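Local coordinates for protein malonyl CoA reductase (malonate semialdehyde-forming) (Sulfolobus tokodaii, PDB 2EP5) that probably catalyses the NADP-dependent interconversion of malonyl-CoA and malonate semialdehyde, as a member of the aspartate-semialdehyde dehydrogenase family, at residues Lys147-Pro159 / Val324-Thr337. Residues are numbered along the deposited sequence; the frame is centred on the assembly and turned at random.
Sequences KNPNCTAAIMSMP and VLGDNLVRGAAGIT
Cys151, at the start of helix 151-159, meets Gly332 with their CA atoms only 3.6 Å apart, while the helix runs at 133° to strand 324-326, its axis 8.2 Å away. This is the junction of the Rossmann-type NADP domain with the dimerisation domain of an aspartate-semialdehyde dehydrogenase, and Cys151 is the predicted acyl-thioester nucleophile. Gly332 permits the close approach, since a CB there would collide with Cys151 CB. A chi1 of 47° tucks SG over the start of its own backbone. The Cys151 side chain touches His244, the predicted proton acceptor, which Asn328 also touches. Farther along the helix, Ile155 lies on the bare backbone of Gly326, its CD1 3.5 Å from Gly326 O, and Met156 SD packs 3.8 Å from Val324 CG1. Met158 folds back on itself (chi3 -86°) and lays CE over the centre of one face of the Arg331 guanidinium, 3.5 Å from Arg331 CZ. That group also forms a salt bridge with Glu123 and a hydrogen bond to Met306 O; a leucine in place of Arg331 would probably leave Glu123 without its charged mate, Met306 O without this donor and the Met158 methyl without its flat platform. At the other end Asn148 OD1 lies 2.9 Å from Thr337 OG1, and Asn148 ND2 bonds to Ile120 O. Between these ends, a water sits 3.1 Å from Pro149 O and 2.8 Å from Gly332 O.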
loop_
_atom_site.group_PDB
_atom_site.type_symbol
_atom_site.label_atom_id
_atom_site.label_comp_id
_atom_site.label_asym_id
_atom_site.label_seq_id
_atom_site.Cartn_x
_atom_site.Cartn_y
_atom_site.Cartn_z
ATOM N N LYS A 147 -32.953 11.792 -10.225
ATOM C CA LYS A 147 -31.618 11.774 -9.667
ATOM C C LYS A 147 -31.330 10.563 -8.805
ATOM O O LYS A 147 -32.237 9.903 -8.303
ATOM C CB LYS A 147 -31.383 13.054 -8.865
ATOM C CG LYS A 147 -31.097 14.277 -9.729
ATOM C CD LYS A 147 -29.693 14.196 -10.328
ATOM C CE LYS A 147 -29.440 15.309 -11.325
ATOM N NZ LYS A 147 -27.992 15.467 -11.622
ATOM N N ASN A 148 -30.047 10.262 -8.666
ATOM C CA ASN A 148 -29.584 9.157 -7.842
ATOM C C ASN A 148 -28.710 9.812 -6.782
ATOM O O ASN A 148 -28.038 10.809 -7.048
ATOM C CB ASN A 148 -28.783 8.161 -8.679
ATOM C CG ASN A 148 -29.656 7.392 -9.643
ATOM O OD1 ASN A 148 -29.472 7.450 -10.859
ATOM N ND2 ASN A 148 -30.626 6.669 -9.102
ATOM N N PRO A 149 -28.703 9.261 -5.567
ATOM C CA PRO A 149 -27.899 9.844 -4.493
ATOM C C PRO A 149 -26.399 9.589 -4.485
ATOM O O PRO A 149 -25.867 8.790 -5.259
ATOM C CB PRO A 149 -28.568 9.287 -3.239
ATOM C CG PRO A 149 -28.943 7.899 -3.678
ATOM C CD PRO A 149 -29.517 8.136 -5.069
ATOM N N ASN A 150 -25.733 10.306 -3.589
ATOM C CA ASN A 150 -24.305 10.175 -3.355
ATOM C C ASN A 150 -24.066 8.688 -3.058
ATOM O O ASN A 150 -24.854 8.058 -2.340
ATOM C CB ASN A 150 -23.923 11.071 -2.163
ATOM C CG ASN A 150 -22.642 10.642 -1.478
ATOM O OD1 ASN A 150 -22.663 9.826 -0.553
ATOM N ND2 ASN A 150 -21.518 11.190 -1.927
ATOM N N CYS A 151 -22.999 8.129 -3.623
ATOM C CA CYS A 151 -22.691 6.709 -3.440
ATOM C C CYS A 151 -22.735 6.240 -1.989
ATOM O O CYS A 151 -23.326 5.200 -1.683
ATOM C CB CYS A 151 -21.330 6.372 -4.075
ATOM S SG CYS A 151 -19.977 7.507 -3.693
ATOM N N THR A 152 -22.132 7.010 -1.092
ATOM C CA THR A 152 -22.118 6.649 0.319
ATOM C C THR A 152 -23.537 6.669 0.885
ATOM O O THR A 152 -23.928 5.782 1.646
ATOM C CB THR A 152 -21.247 7.621 1.127
ATOM O OG1 THR A 152 -19.973 7.756 0.487
ATOM C CG2 THR A 152 -21.050 7.102 2.550
ATOM N N ALA A 153 -24.300 7.692 0.510
ATOM C CA ALA A 153 -25.674 7.826 0.966
ATOM C C ALA A 153 -26.463 6.611 0.507
ATOM O O ALA A 153 -27.211 6.006 1.286
ATOM C CB ALA A 153 -26.294 9.094 0.390
ATOM N N ALA A 154 -26.293 6.262 -0.767
ATOM C CA ALA A 154 -26.978 5.117 -1.351
ATOM C C ALA A 154 -26.701 3.864 -0.530
ATOM O O ALA A 154 -27.618 3.126 -0.173
ATOM C CB ALA A 154 -26.513 4.909 -2.781
ATOM N N ILE A 155 -25.429 3.632 -0.223
ATOM C CA ILE A 155 -25.045 2.461 0.545
ATOM C C ILE A 155 -25.627 2.493 1.962
ATOM O O ILE A 155 -26.212 1.513 2.423
ATOM C CB ILE A 155 -23.496 2.328 0.592
ATOM C CG1 ILE A 155 -22.962 2.128 -0.836
ATOM C CG2 ILE A 155 -23.087 1.146 1.482
ATOM C CD1 ILE A 155 -21.448 2.176 -0.964
ATOM N N MET A 156 -25.482 3.626 2.642
ATOM C CA MET A 156 -25.993 3.775 4.005
ATOM C C MET A 156 -27.511 3.619 4.128
ATOM O O MET A 156 -28.008 3.102 5.130
ATOM C CB MET A 156 -25.606 5.142 4.564
ATOM C CG MET A 156 -24.117 5.401 4.652
ATOM S SD MET A 156 -23.209 4.108 5.525
ATOM C CE MET A 156 -21.806 3.890 4.387
ATOM N N SER A 157 -28.250 4.066 3.114
ATOM C CA SER A 157 -29.706 3.992 3.152
ATOM C C SER A 157 -30.272 2.580 3.161
ATOM O O SER A 157 -31.359 2.353 3.692
ATOM C CB SER A 157 -30.308 4.772 1.977
ATOM O OG SER A 157 -29.993 4.179 0.728
ATOM N N MET A 158 -29.540 1.629 2.586
ATOM C CA MET A 158 -30.009 0.248 2.521
ATOM C C MET A 158 -30.404 -0.344 3.876
ATOM O O MET A 158 -31.527 -0.816 4.046
ATOM C CB MET A 158 -28.957 -0.643 1.858
ATOM C CG MET A 158 -28.597 -0.222 0.444
ATOM S SD MET A 158 -30.011 -0.292 -0.665
ATOM C CE MET A 158 -29.959 -2.007 -1.190
ATOM N N PRO A 159 -29.487 -0.333 4.859
ATOM C CA PRO A 159 -29.854 -0.901 6.158
ATOM C C PRO A 159 -30.805 -0.033 6.984
ATOM O O PRO A 159 -31.570 -0.546 7.797
ATOM C CB PRO A 159 -28.504 -1.100 6.836
ATOM C CG PRO A 159 -27.713 0.036 6.322
ATOM C CD PRO A 159 -28.075 0.088 4.851
ATOM N N VAL A 324 -21.786 -1.707 7.562
ATOM C CA VAL A 324 -22.269 -2.005 6.224
ATOM C C VAL A 324 -21.190 -1.691 5.192
ATOM O O VAL A 324 -20.384 -0.777 5.370
ATOM C CB VAL A 324 -23.532 -1.189 5.907
ATOM C CG1 VAL A 324 -23.206 0.299 5.954
ATOM C CG2 VAL A 324 -24.086 -1.583 4.544
ATOM N N LEU A 325 -21.183 -2.458 4.112
ATOM C CA LEU A 325 -20.205 -2.276 3.055
ATOM C C LEU A 325 -20.914 -2.383 1.716
ATOM O O LEU A 325 -21.849 -3.163 1.563
ATOM C CB LEU A 325 -19.124 -3.351 3.171
ATOM C CG LEU A 325 -17.833 -3.327 2.324
ATOM C CD1 LEU A 325 -17.908 -4.363 1.227
ATOM C CD2 LEU A 325 -17.582 -1.939 1.762
ATOM N N GLY A 326 -20.475 -1.578 0.757
ATOM C CA GLY A 326 -21.064 -1.608 -0.566
ATOM C C GLY A 326 -20.087 -1.137 -1.631
ATOM O O GLY A 326 -19.133 -0.417 -1.337
ATOM N N ASP A 327 -20.312 -1.563 -2.870
ATOM C CA ASP A 327 -19.463 -1.162 -3.986
ATOM C C ASP A 327 -19.942 0.246 -4.360
ATOM O O ASP A 327 -21.061 0.415 -4.858
ATOM C CB ASP A 327 -19.671 -2.120 -5.159
ATOM C CG ASP A 327 -18.716 -1.861 -6.311
ATOM O OD1 ASP A 327 -18.381 -0.685 -6.574
ATOM O OD2 ASP A 327 -18.314 -2.844 -6.972
ATOM N N ASN A 328 -19.106 1.249 -4.103
ATOM C CA ASN A 328 -19.457 2.641 -4.401
ATOM C C ASN A 328 -19.613 2.925 -5.899
ATOM O O ASN A 328 -20.269 3.895 -6.286
ATOM C CB ASN A 328 -18.394 3.580 -3.821
ATOM C CG ASN A 328 -17.001 3.227 -4.297
ATOM O OD1 ASN A 328 -16.489 2.142 -3.996
ATOM N ND2 ASN A 328 -16.382 4.130 -5.056
ATOM N N LEU A 329 -19.011 2.087 -6.738
ATOM C CA LEU A 329 -19.092 2.267 -8.190
ATOM C C LEU A 329 -20.364 1.691 -8.814
ATOM O O LEU A 329 -20.866 2.198 -9.822
ATOM C CB LEU A 329 -17.883 1.621 -8.868
ATOM C CG LEU A 329 -16.491 2.163 -8.542
ATOM C CD1 LEU A 329 -15.469 1.418 -9.394
ATOM C CD2 LEU A 329 -16.429 3.667 -8.830
ATOM N N VAL A 330 -20.870 0.626 -8.207
ATOM C CA VAL A 330 -22.058 -0.061 -8.695
ATOM C C VAL A 330 -23.303 0.365 -7.914
ATOM O O VAL A 330 -24.115 1.163 -8.393
ATOM C CB VAL A 330 -21.844 -1.600 -8.590
ATOM C CG1 VAL A 330 -23.054 -2.351 -9.097
ATOM C CG2 VAL A 330 -20.615 -1.990 -9.394
ATOM N N ARG A 331 -23.449 -0.170 -6.709
ATOM C CA ARG A 331 -24.579 0.175 -5.861
ATOM C C ARG A 331 -24.620 1.689 -5.672
ATOM O O ARG A 331 -25.690 2.294 -5.627
ATOM C CB ARG A 331 -24.430 -0.475 -4.489
ATOM C CG ARG A 331 -25.637 -0.273 -3.597
ATOM C CD ARG A 331 -26.731 -1.200 -4.062
ATOM N NE ARG A 331 -28.036 -0.567 -4.097
ATOM C CZ ARG A 331 -29.143 -1.192 -4.470
ATOM N NH1 ARG A 331 -29.094 -2.464 -4.836
ATOM N NH2 ARG A 331 -30.299 -0.550 -4.466
ATOM N N GLY A 332 -23.441 2.291 -5.568
ATOM C CA GLY A 332 -23.353 3.717 -5.342
ATOM C C GLY A 332 -23.434 4.639 -6.537
ATOM O O GLY A 332 -23.435 5.852 -6.353
ATOM N N ALA A 333 -23.486 4.089 -7.752
ATOM C CA ALA A 333 -23.560 4.921 -8.952
ATOM C C ALA A 333 -24.098 4.207 -10.194
ATOM O O ALA A 333 -25.302 4.259 -10.457
ATOM C CB ALA A 333 -22.193 5.524 -9.252
ATOM N N ALA A 334 -23.212 3.547 -10.945
ATOM C CA ALA A 334 -23.577 2.843 -12.183
ATOM C C ALA A 334 -24.806 1.943 -12.100
ATOM O O ALA A 334 -25.775 2.129 -12.838
ATOM C CB ALA A 334 -22.390 2.029 -12.692
ATOM N N GLY A 335 -24.756 0.964 -11.205
ATOM C CA GLY A 335 -25.857 0.040 -11.054
ATOM C C GLY A 335 -27.189 0.629 -10.634
ATOM O O GLY A 335 -28.230 0.169 -11.106
ATOM N N ILE A 336 -27.195 1.632 -9.757
ATOM C CA ILE A 336 -28.485 2.188 -9.342
ATOM C C ILE A 336 -29.125 3.067 -10.409
ATOM O O ILE A 336 -30.342 3.172 -10.467
ATOM C CB ILE A 336 -28.401 2.994 -8.020
ATOM C CG1 ILE A 336 -27.253 3.988 -8.074
ATOM C CG2 ILE A 336 -28.272 2.053 -6.857
ATOM C CD1 ILE A 336 -27.287 4.972 -6.950
ATOM N N THR A 337 -28.311 3.694 -11.248
ATOM C CA THR A 337 -28.841 4.531 -12.314
ATOM C C THR A 337 -29.532 3.624 -13.330
ATOM O O THR A 337 -30.651 3.888 -13.769
ATOM C CB THR A 337 -27.724 5.303 -13.029
ATOM O OG1 THR A 337 -27.111 6.208 -12.110
ATOM C CG2 THR A 337 -28.286 6.090 -14.214
HETATM O O HOH W 1 -24.025 8.187 -7.708
#